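PDB 6HVG: alternansucrase from Leuconostoc mesenteroides, which is a large calcium-binding enzyme of glycosyl hydrolase family 70, built round a TIM-barrel-type domain and bearing additional repeats of the choline-binding kind. Local coordinates for residues 597-602 with 1116-1121; 1084-1089 with 1153-1158; 1112-1117 with 1200-1205. One frame throughout, in Å; residues are numbered along the deposited sequence.

Interaction 1. Residues 597-602 with 1116-1121; sequences LHYLMN and YDLGFN
Tyr599 sets CG trans to its backbone N (chi1 171°), which swings the ring off helix 587-601 toward the loop 1116-1121, while Tyr1116 keeps CG beside its own N (chi1 -69°) and brings one ring edge against the Tyr599 face. The result is an edge-to-face, T-shaped pair with centroids of the Tyr599 and Tyr1116 rings 4.7 Å apart and planes at 66°. CD2 of Tyr1116 lies over the centre of the Tyr599 ring, 3.3 Å from its plane. Tyr1116 is engaged a second time through its backbone: the phenol OH of Tyr599 gives a weak hydrogen bond to Tyr1116 O at 2.7 Å. Ring face and hydroxyl of Tyr599 thus meet side chain and carbonyl of Tyr1116, which probably limits how far the Tyr599 ring can turn.

Around the rim of the Tyr599 ring, Leu1118 CD1 comes in near the ring plane, 3.7 Å from CE2 of Tyr599. The edge of Phe1120 meets the hydroxyl, Phe1120 CE1 to Tyr599 OH 3.6 Å. Leu1118 turns its other methyl to the helix, CD2 to Leu600 CD2 4.2 Å. The loop is shaped by Asp1117, whose OD1 accepts from Gly1119 N at 3.1 Å (an Asx turn) and from Phe1120 N at 3.2 Å.

The hydroxyl of Tyr1116 is held separately, by Glu592 and Asn595 of the same helix 587-601. Helix 603-608 supplies Phe603 against both Tyr599 and Leu1118, and helix 1203-1207 packs on Tyr1116 through Tyr1203, Gln1204 and Tyr1207.

Interaction 2. Residues 1084-1089 with 1153-1158; sequences LAPQYR and IADWVP
Tyr1088 and Asp1155 meet through polar groups: the hydroxyl of Tyr1088 is placed to donate to Asp1155 O, which lies near the ring plane, at the ring edge. The modelled 2.4 Å from Tyr1088 OH to Asp1155 O is implausibly short, and the length is doubtful. A chi1 of -43° places the tyrosine CG beside its backbone N and lays the ring across the gap to the strand. At the other end, the backbone bond from Leu1084 N to Ile1153 O is weak at 3.5 Å; the two segments run 36° apart. The carboxylate of Asp1155 is held by a salt bridge from Arg619.

Between the two direct links a water bridges the backbones, giving a hydrogen to Ala1085 O (3.1 Å from the water oxygen) and taking one from Asp1155 N (3.1 Å from the same oxygen). Ala1085 O has a second donor, Gln1087 NE2 at 2.8 Å; the glutamine is folded back on its own loop, and its NE2 meets Ala1085 O from 53° out of the carbonyl plane.

Van der Waals contact fills the rest. Pro1086 and Asp1155 run alongside one another in the same direction, with CB of Pro1086 3.8 Å from CB of Asp1155 and CD of Pro1086 3.6 Å from OD2 of Asp1155. CG2 of Val1157 approaches Tyr1088 CE2 at 4.2 Å.

Strand 1151-1156 runs between strands 617-620 and 1081-1083 of the parallel barrel sheet, the loop 1084-1089 leaving the end of the latter. Trp1156 packs outward on helices 587-601 and 629-642, while Trp596 and Phe1112 meet the Tyr1088 ring.

Interaction 3. Residues 1112-1117 with 1200-1205; sequences FTDRYD and GVDYQA
Asp1114, the N-H of Tyr1203 and CB of Asp1202 form the tight part of this contact, where a carboxylate sits at the start of helix 1203-1207. A chi1 of -166° extends the Asp1114 side chain away from its own N and carries its end to the helix. OD2 of Asp1114 takes a hydrogen bond from Tyr1203 N at 2.6 Å on its syn lone pair, and OD1 lies 3.0 Å from Gln1204 N. The same OD1 accepts Tyr1116 N at 3.2 Å, reached from 45° out of the carboxylate plane, closing an Asx turn.

Deeper in, Gln1204, bent at chi2, brings its amide oxygen up to both Arg1115 and Tyr1116. Its OE1 meets the edge of the Tyr1116 ring, 3.5 Å from CE1, with amide and ring planes at 82°, and receives a weak bond from Arg1115 NE at 3.4 Å. Stronger partners lie beyond: Gln1204 NE2 bonds Ile1240 O and Glu592, and Arg1115 forms a salt bridge with Glu592 and a hydrogen bond with Gln593.

The looser, partly exposed side holds the Tyr1203 ring and the outer part of Asp1202. The ring has Asp1114 OD2 at its edge and CB of Asp1117 3.8 Å from its CD1, neither bonded to it; Phe1120 stacks against it from beyond the two segments. Asp1202 is the N-cap, its OD1 accepting Ala1205 N at 3.1 Å.

Two carboxylates therefore share one helix start, OD2 of Asp1114 and OD2 of Asp1202 being 3.8 Å apart. The N-H groups and the positive end of the short helix dipole probably offset their repulsion, and the arrangement ties the first turn of the helix to the loop 1112-1117.

All three contacts lie in the family 70 region, on one side of the chain's centre. Centres of interactions 1 and 2 are about 9 Å apart, 1 and 3 about 10 Å, and 2 and 3 about 14 Å. Along the chain the segments come as 597-602, 1084-1089, 1112-1121, 1153-1158 and 1200-1205; interactions 1 and 3 share Tyr1116 and Asp1117. Arg1089 NE of interaction 2 reaches Asp1117 OD2, a salt bridge of 2.7 Å that links it to both others. The loop 1112-1121 packs against helices 587-601 and 1203-1207 and, through Arg1089, is tied to the loop after strand 1081-1083, joining distant parts of the sequence near the C-terminal ends of barrel strands 1081-1083 and 1151-1156.

Interaction 1. Residues 597-602 with 1116-1121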
loop_
_atom_site.group_PDB
_atom_site.type_symbol
_atom_site.label_atom_id
_atom_site.label_comp_id
_atom_site.label_asym_id
_atom_site.label_seq_id
_atom_site.Cartn_x
_atom_site.Cartn_y
_atom_site.Cartn_z
ATOM N N LEU A 597 -10.642 19.103 18.777
ATOM C CA LEU A 597 -11.834 19.457 17.999
ATOM C C LEU A 597 -12.382 20.801 18.407
ATOM O O LEU A 597 -12.771 21.585 17.561
ATOM C CB LEU A 597 -12.916 18.409 18.167
ATOM C CG LEU A 597 -14.235 18.670 17.459
ATOM C CD1 LEU A 597 -14.045 18.781 15.950
ATOM C CD2 LEU A 597 -15.209 17.563 17.816
ATOM N N HIS A 598 -12.423 21.071 19.699
ATOM C CA HIS A 598 -12.860 22.377 20.182
ATOM C C HIS A 598 -11.915 23.426 19.660
ATOM O O HIS A 598 -12.352 24.465 19.164
ATOM C CB HIS A 598 -12.875 22.402 21.698
ATOM C CG HIS A 598 -13.295 23.712 22.281
ATOM N ND1 HIS A 598 -14.617 24.032 22.517
ATOM C CD2 HIS A 598 -12.565 24.756 22.732
ATOM C CE1 HIS A 598 -14.682 25.229 23.068
ATOM N NE2 HIS A 598 -13.451 25.688 23.212
ATOM N N TYR A 599 -10.619 23.146 19.753
ATOM C CA TYR A 599 -9.584 24.082 19.320
ATOM C C TYR A 599 -9.751 24.479 17.856
ATOM O O TYR A 599 -9.562 25.646 17.508
ATOM C CB TYR A 599 -8.212 23.479 19.563
ATOM C CG TYR A 599 -7.034 24.225 18.991
ATOM C CD1 TYR A 599 -6.439 25.250 19.686
ATOM C CD2 TYR A 599 -6.480 23.858 17.779
ATOM C CE1 TYR A 599 -5.316 25.893 19.194
ATOM C CE2 TYR A 599 -5.358 24.488 17.278
ATOM C CZ TYR A 599 -4.781 25.501 17.989
ATOM O OH TYR A 599 -3.667 26.156 17.501
ATOM N N LEU A 600 -10.130 23.530 17.009
ATOM C CA LEU A 600 -10.320 23.827 15.586
ATOM C C LEU A 600 -11.593 24.633 15.350
ATOM O O LEU A 600 -11.582 25.592 14.579
ATOM C CB LEU A 600 -10.331 22.542 14.749
ATOM C CG LEU A 600 -9.014 21.758 14.738
ATOM C CD1 LEU A 600 -9.225 20.337 14.273
ATOM C CD2 LEU A 600 -7.938 22.433 13.890
ATOM N N MET A 601 -12.682 24.260 16.022
ATOM C CA MET A 601 -13.969 24.954 15.861
ATOM C C MET A 601 -13.989 26.321 16.537
ATOM O O MET A 601 -14.883 27.115 16.282
ATOM C CB MET A 601 -15.120 24.114 16.408
ATOM C CG MET A 601 -15.324 22.761 15.740
ATOM S SD MET A 601 -15.731 22.871 13.992
ATOM C CE MET A 601 -14.088 22.579 13.340
ATOM N N ASN A 602 -13.006 26.590 17.390
ATOM C CA ASN A 602 -12.795 27.931 17.935
ATOM C C ASN A 602 -11.405 28.473 17.612
ATOM O O ASN A 602 -10.839 29.217 18.415
ATOM C CB ASN A 602 -13.015 27.890 19.451
ATOM C CG ASN A 602 -14.440 27.549 19.812
ATOM O OD1 ASN A 602 -15.292 28.437 19.946
ATOM N ND2 ASN A 602 -14.719 26.259 19.943
ATOM N N TYR A 1116 -1.447 21.058 16.936
ATOM C CA TYR A 1116 -1.979 22.372 17.205
ATOM C C TYR A 1116 -1.226 23.509 16.507
ATOM O O TYR A 1116 -1.672 24.661 16.569
ATOM C CB TYR A 1116 -1.981 22.622 18.698
ATOM C CG TYR A 1116 -2.972 21.786 19.459
ATOM C CD1 TYR A 1116 -2.658 20.500 19.846
ATOM C CD2 TYR A 1116 -4.202 22.308 19.838
ATOM C CE1 TYR A 1116 -3.553 19.730 20.562
ATOM C CE2 TYR A 1116 -5.105 21.554 20.561
ATOM C CZ TYR A 1116 -4.772 20.261 20.920
ATOM O OH TYR A 1116 -5.679 19.510 21.626
ATOM N N ASP A 1117 -0.092 23.211 15.871
ATOM C CA ASP A 1117 0.666 24.215 15.118
ATOM C C ASP A 1117 0.107 24.301 13.704
ATOM O O ASP A 1117 0.369 23.436 12.860
ATOM C CB ASP A 1117 2.139 23.833 15.073
ATOM C CG ASP A 1117 3.020 24.912 14.492
ATOM O OD1 ASP A 1117 2.503 25.837 13.866
ATOM O OD2 ASP A 1117 4.255 24.827 14.635
ATOM N N LEU A 1118 -0.655 25.365 13.436
ATOM C CA LEU A 1118 -1.259 25.594 12.118
ATOM C C LEU A 1118 -0.553 26.719 11.316
ATOM O O LEU A 1118 -1.119 27.282 10.375
ATOM C CB LEU A 1118 -2.741 25.902 12.294
ATOM C CG LEU A 1118 -3.624 24.660 12.575
ATOM C CD1 LEU A 1118 -3.572 24.226 14.030
ATOM C CD2 LEU A 1118 -5.070 24.895 12.163
ATOM N N GLY A 1119 0.696 27.003 11.674
ATOM C CA GLY A 1119 1.510 27.963 10.945
ATOM C C GLY A 1119 2.049 29.111 11.790
ATOM O O GLY A 1119 2.367 30.167 11.252
ATOM N N PHE A 1120 2.234 28.879 13.092
ATOM C CA PHE A 1120 2.731 29.930 13.968
ATOM C C PHE A 1120 4.195 30.235 13.721
ATOM O O PHE A 1120 4.925 29.415 13.179
ATOM C CB PHE A 1120 2.554 29.567 15.437
ATOM C CG PHE A 1120 1.120 29.398 15.857
ATOM C CD1 PHE A 1120 0.601 28.139 16.064
ATOM C CD2 PHE A 1120 0.292 30.500 16.057
ATOM C CE1 PHE A 1120 -0.709 27.969 16.464
ATOM C CE2 PHE A 1120 -1.027 30.337 16.459
ATOM C CZ PHE A 1120 -1.529 29.065 16.653
ATOM N N ASN A 1121 4.609 31.428 14.127
ATOM C CA ASN A 1121 5.995 31.839 14.017
ATOM C C ASN A 1121 6.927 31.000 14.910
ATOM O O ASN A 1121 6.510 30.465 15.940
ATOM C CB ASN A 1121 6.130 33.320 14.394
ATOM C CG ASN A 1121 5.465 34.265 13.395
ATOM O OD1 ASN A 1121 4.983 33.860 12.328
ATOM N ND2 ASN A 1121 5.469 35.536 13.739
#

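Interaction 2. Residues 1084-1089 with 1153-1158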
loop_
_atom_site.group_PDB
_atom_site.type_symbol
_atom_site.label_atom_id
_atom_site.label_comp_id
_atom_site.label_asym_id
_atom_site.label_seq_id
_atom_site.Cartn_x
_atom_site.Cartn_y
_atom_site.Cartn_z
ATOM N N LEU A 1084 -10.975 23.044 3.294
ATOM C CA LEU A 1084 -9.555 23.426 3.264
ATOM C C LEU A 1084 -8.697 22.222 3.595
ATOM O O LEU A 1084 -9.098 21.370 4.374
ATOM C CB LEU A 1084 -9.271 24.524 4.293
ATOM C CG LEU A 1084 -9.882 25.894 4.023
ATOM C CD1 LEU A 1084 -10.350 26.542 5.293
ATOM C CD2 LEU A 1084 -8.903 26.809 3.316
ATOM N N ALA A 1085 -7.494 22.190 3.043
ATOM C CA ALA A 1085 -6.517 21.172 3.380
ATOM C C ALA A 1085 -6.263 21.156 4.891
ATOM O O ALA A 1085 -6.588 22.128 5.588
ATOM C CB ALA A 1085 -5.221 21.433 2.650
ATOM N N PRO A 1086 -5.720 20.038 5.410
ATOM C CA PRO A 1086 -5.317 19.989 6.810
ATOM C C PRO A 1086 -4.177 20.953 7.050
ATOM O O PRO A 1086 -3.168 20.913 6.332
ATOM C CB PRO A 1086 -4.842 18.554 6.994
ATOM C CG PRO A 1086 -4.469 18.105 5.616
ATOM C CD PRO A 1086 -5.496 18.750 4.742
ATOM N N GLN A 1087 -4.339 21.821 8.048
ATOM C CA GLN A 1087 -3.449 22.972 8.220
ATOM C C GLN A 1087 -2.284 22.724 9.168
ATOM O O GLN A 1087 -1.570 23.669 9.552
ATOM C CB GLN A 1087 -4.252 24.156 8.731
ATOM C CG GLN A 1087 -5.344 24.596 7.782
ATOM C CD GLN A 1087 -4.784 25.113 6.492
ATOM O OE1 GLN A 1087 -3.933 25.993 6.503
ATOM N NE2 GLN A 1087 -5.259 24.577 5.370
ATOM N N TYR A 1088 -2.046 21.460 9.503
ATOM C CA TYR A 1088 -1.107 21.118 10.578
ATOM C C TYR A 1088 0.310 21.125 10.030
ATOM O O TYR A 1088 0.524 20.838 8.861
ATOM C CB TYR A 1088 -1.501 19.776 11.158
ATOM C CG TYR A 1088 -3.004 19.711 11.322
ATOM C CD1 TYR A 1088 -3.644 20.462 12.291
ATOM C CD2 TYR A 1088 -3.793 18.949 10.466
ATOM C CE1 TYR A 1088 -5.008 20.436 12.425
ATOM C CE2 TYR A 1088 -5.161 18.913 10.607
ATOM C CZ TYR A 1088 -5.761 19.668 11.589
ATOM O OH TYR A 1088 -7.126 19.680 11.741
ATOM N N ARG A 1089 1.274 21.493 10.856
ATOM C CA ARG A 1089 2.662 21.611 10.386
ATOM C C ARG A 1089 3.236 20.267 9.946
ATOM O O ARG A 1089 3.245 19.306 10.731
ATOM C CB ARG A 1089 3.581 22.189 11.460
ATOM C CG ARG A 1089 5.027 22.237 10.990
ATOM C CD ARG A 1089 5.892 23.118 11.850
ATOM N NE ARG A 1089 5.254 24.391 12.171
ATOM C CZ ARG A 1089 5.061 25.390 11.310
ATOM N NH1 ARG A 1089 5.451 25.297 10.043
ATOM N NH2 ARG A 1089 4.503 26.509 11.730
ATOM N N ILE A 1153 -14.309 24.148 6.392
ATOM C CA ILE A 1153 -14.201 22.795 6.950
ATOM C C ILE A 1153 -12.784 22.509 7.412
ATOM O O ILE A 1153 -11.824 22.677 6.660
ATOM C CB ILE A 1153 -14.647 21.720 5.936
ATOM C CG1 ILE A 1153 -16.163 21.682 5.840
ATOM C CG2 ILE A 1153 -14.181 20.353 6.354
ATOM C CD1 ILE A 1153 -16.646 20.992 4.585
ATOM N N ALA A 1154 -12.676 22.059 8.652
ATOM C CA ALA A 1154 -11.411 21.629 9.233
ATOM C C ALA A 1154 -11.213 20.146 8.999
ATOM O O ALA A 1154 -12.116 19.372 9.250
ATOM C CB ALA A 1154 -11.426 21.901 10.733
ATOM N N ASP A 1155 -10.037 19.745 8.532
ATOM C CA ASP A 1155 -9.717 18.318 8.398
ATOM C C ASP A 1155 -9.293 17.776 9.764
ATOM O O ASP A 1155 -8.237 18.116 10.271
ATOM C CB ASP A 1155 -8.612 18.079 7.353
ATOM C CG ASP A 1155 -8.872 16.846 6.491
ATOM O OD1 ASP A 1155 -9.390 15.853 7.004
ATOM O OD2 ASP A 1155 -8.566 16.861 5.291
ATOM N N TRP A 1156 -10.144 16.953 10.361
ATOM C CA TRP A 1156 -9.881 16.345 11.674
ATOM C C TRP A 1156 -9.199 14.986 11.457
ATOM O O TRP A 1156 -9.796 14.047 10.895
ATOM C CB TRP A 1156 -11.207 16.166 12.405
ATOM C CG TRP A 1156 -11.154 15.933 13.860
ATOM C CD1 TRP A 1156 -10.378 16.585 14.763
ATOM C CD2 TRP A 1156 -11.971 15.016 14.617
ATOM N NE1 TRP A 1156 -10.643 16.124 16.038
ATOM C CE2 TRP A 1156 -11.622 15.166 15.971
ATOM C CE3 TRP A 1156 -12.966 14.101 14.282
ATOM C CZ2 TRP A 1156 -12.238 14.436 16.990
ATOM C CZ3 TRP A 1156 -13.583 13.366 15.310
ATOM C CH2 TRP A 1156 -13.213 13.539 16.637
ATOM N N VAL A 1157 -7.950 14.892 11.909
ATOM C CA VAL A 1157 -7.071 13.765 11.594
ATOM C C VAL A 1157 -6.614 13.039 12.852
ATOM O O VAL A 1157 -5.473 13.119 13.225
ATOM C CB VAL A 1157 -5.855 14.258 10.774
ATOM C CG1 VAL A 1157 -4.977 13.091 10.353
ATOM C CG2 VAL A 1157 -6.338 15.003 9.544
ATOM N N PRO A 1158 -7.509 12.298 13.495
ATOM C CA PRO A 1158 -7.188 11.650 14.761
ATOM C C PRO A 1158 -6.418 10.323 14.703
ATOM O O PRO A 1158 -5.962 9.862 15.754
ATOM C CB PRO A 1158 -8.576 11.415 15.368
ATOM C CG PRO A 1158 -9.449 11.205 14.197
ATOM C CD PRO A 1158 -8.931 12.141 13.153
HETATM O O HOH W 1 -7.816 21.965 8.420
#

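Interaction 3. Residues 1112-1117 with 1200-1205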
loop_
_atom_site.group_PDB
_atom_site.type_symbol
_atom_site.label_atom_id
_atom_site.label_comp_id
_atom_site.label_asym_id
_atom_site.label_seq_id
_atom_site.Cartn_x
_atom_site.Cartn_y
_atom_site.Cartn_z
ATOM N N PHE A 1112 1.970 15.132 10.281
ATOM C CA PHE A 1112 2.359 16.217 11.141
ATOM C C PHE A 1112 2.968 15.742 12.449
ATOM O O PHE A 1112 2.682 14.660 12.921
ATOM C CB PHE A 1112 1.142 17.093 11.460
ATOM C CG PHE A 1112 -0.097 16.314 11.807
ATOM C CD1 PHE A 1112 -0.309 15.875 13.105
ATOM C CD2 PHE A 1112 -1.048 16.041 10.833
ATOM C CE1 PHE A 1112 -1.429 15.146 13.424
ATOM C CE2 PHE A 1112 -2.186 15.321 11.143
ATOM C CZ PHE A 1112 -2.376 14.872 12.448
ATOM N N THR A 1113 3.811 16.591 13.028
ATOM C CA THR A 1113 4.406 16.374 14.345
ATOM C C THR A 1113 3.579 17.013 15.463
ATOM O O THR A 1113 3.413 16.420 16.517
ATOM C CB THR A 1113 5.811 17.006 14.403
ATOM O OG1 THR A 1113 5.745 18.337 13.852
ATOM C CG2 THR A 1113 6.809 16.141 13.616
ATOM N N ASP A 1114 3.061 18.209 15.208
ATOM C CA ASP A 1114 2.329 19.003 16.193
ATOM C C ASP A 1114 0.911 19.261 15.700
ATOM O O ASP A 1114 0.699 19.928 14.683
ATOM C CB ASP A 1114 3.056 20.324 16.401
ATOM C CG ASP A 1114 2.595 21.078 17.633
ATOM O OD1 ASP A 1114 1.508 20.777 18.172
ATOM O OD2 ASP A 1114 3.344 21.954 18.090
ATOM N N ARG A 1115 -0.072 18.720 16.407
ATOM C CA ARG A 1115 -1.464 18.819 15.939
ATOM C C ARG A 1115 -2.022 20.239 16.056
ATOM O O ARG A 1115 -2.983 20.581 15.362
ATOM C CB ARG A 1115 -2.364 17.883 16.716
ATOM C CG ARG A 1115 -1.842 16.468 16.790
ATOM C CD ARG A 1115 -2.904 15.473 17.178
ATOM N NE ARG A 1115 -3.511 15.837 18.429
ATOM C CZ ARG A 1115 -4.616 15.278 18.886
ATOM N NH1 ARG A 1115 -5.217 14.310 18.205
ATOM N NH2 ARG A 1115 -5.112 15.688 20.042
ATOM N N TYR A 1116 -1.447 21.058 16.936
ATOM C CA TYR A 1116 -1.979 22.372 17.205
ATOM C C TYR A 1116 -1.226 23.509 16.507
ATOM O O TYR A 1116 -1.672 24.661 16.569
ATOM C CB TYR A 1116 -1.981 22.622 18.698
ATOM C CG TYR A 1116 -2.972 21.786 19.459
ATOM C CD1 TYR A 1116 -2.658 20.500 19.846
ATOM C CD2 TYR A 1116 -4.202 22.308 19.838
ATOM C CE1 TYR A 1116 -3.553 19.730 20.562
ATOM C CE2 TYR A 1116 -5.105 21.554 20.561
ATOM C CZ TYR A 1116 -4.772 20.261 20.920
ATOM O OH TYR A 1116 -5.679 19.510 21.626
ATOM N N ASP A 1117 -0.092 23.211 15.871
ATOM C CA ASP A 1117 0.666 24.215 15.118
ATOM C C ASP A 1117 0.107 24.301 13.704
ATOM O O ASP A 1117 0.369 23.436 12.860
ATOM C CB ASP A 1117 2.139 23.833 15.073
ATOM C CG ASP A 1117 3.020 24.912 14.492
ATOM O OD1 ASP A 1117 2.503 25.837 13.866
ATOM O OD2 ASP A 1117 4.255 24.827 14.635
ATOM N N GLY A 1200 7.313 17.917 24.113
ATOM C CA GLY A 1200 6.825 18.458 25.376
ATOM C C GLY A 1200 6.931 19.970 25.485
ATOM O O GLY A 1200 6.585 20.539 26.524
ATOM N N VAL A 1201 7.421 20.617 24.432
ATOM C CA VAL A 1201 7.636 22.063 24.442
ATOM C C VAL A 1201 7.111 22.662 23.117
ATOM O O VAL A 1201 7.546 23.711 22.665
ATOM C CB VAL A 1201 9.135 22.368 24.741
ATOM C CG1 VAL A 1201 10.027 21.999 23.561
ATOM C CG2 VAL A 1201 9.345 23.822 25.153
ATOM N N ASP A 1202 6.123 21.978 22.540
ATOM C CA ASP A 1202 5.506 22.323 21.251
ATOM C C ASP A 1202 4.099 22.876 21.516
ATOM O O ASP A 1202 3.763 23.131 22.673
ATOM C CB ASP A 1202 5.487 21.087 20.331
ATOM C CG ASP A 1202 4.647 19.917 20.887
ATOM O OD1 ASP A 1202 4.247 19.914 22.081
ATOM O OD2 ASP A 1202 4.400 18.972 20.104
ATOM N N TYR A 1203 3.289 23.085 20.477
ATOM C CA TYR A 1203 1.929 23.609 20.673
ATOM C C TYR A 1203 0.959 22.567 21.256
ATOM O O TYR A 1203 -0.045 22.925 21.865
ATOM C CB TYR A 1203 1.381 24.265 19.397
ATOM C CG TYR A 1203 2.071 25.589 19.111
ATOM C CD1 TYR A 1203 3.188 25.659 18.277
ATOM C CD2 TYR A 1203 1.634 26.761 19.717
ATOM C CE1 TYR A 1203 3.841 26.854 18.062
ATOM C CE2 TYR A 1203 2.286 27.967 19.506
ATOM C CZ TYR A 1203 3.389 28.007 18.686
ATOM O OH TYR A 1203 4.033 29.197 18.463
ATOM N N GLN A 1204 1.283 21.282 21.123
ATOM C CA GLN A 1204 0.563 20.222 21.846
ATOM C C GLN A 1204 0.713 20.368 23.360
ATOM O O GLN A 1204 -0.184 19.990 24.114
ATOM C CB GLN A 1204 1.079 18.856 21.408
ATOM C CG GLN A 1204 0.458 17.671 22.130
ATOM C CD GLN A 1204 -0.964 17.396 21.680
ATOM O OE1 GLN A 1204 -1.212 17.148 20.493
ATOM N NE2 GLN A 1204 -1.907 17.403 22.634
ATOM N N ALA A 1205 1.859 20.879 23.806
ATOM C CA ALA A 1205 2.079 21.133 25.228
ATOM C C ALA A 1205 1.349 22.380 25.686
ATOM O O ALA A 1205 0.792 22.405 26.776
ATOM C CB ALA A 1205 3.566 21.237 25.520
#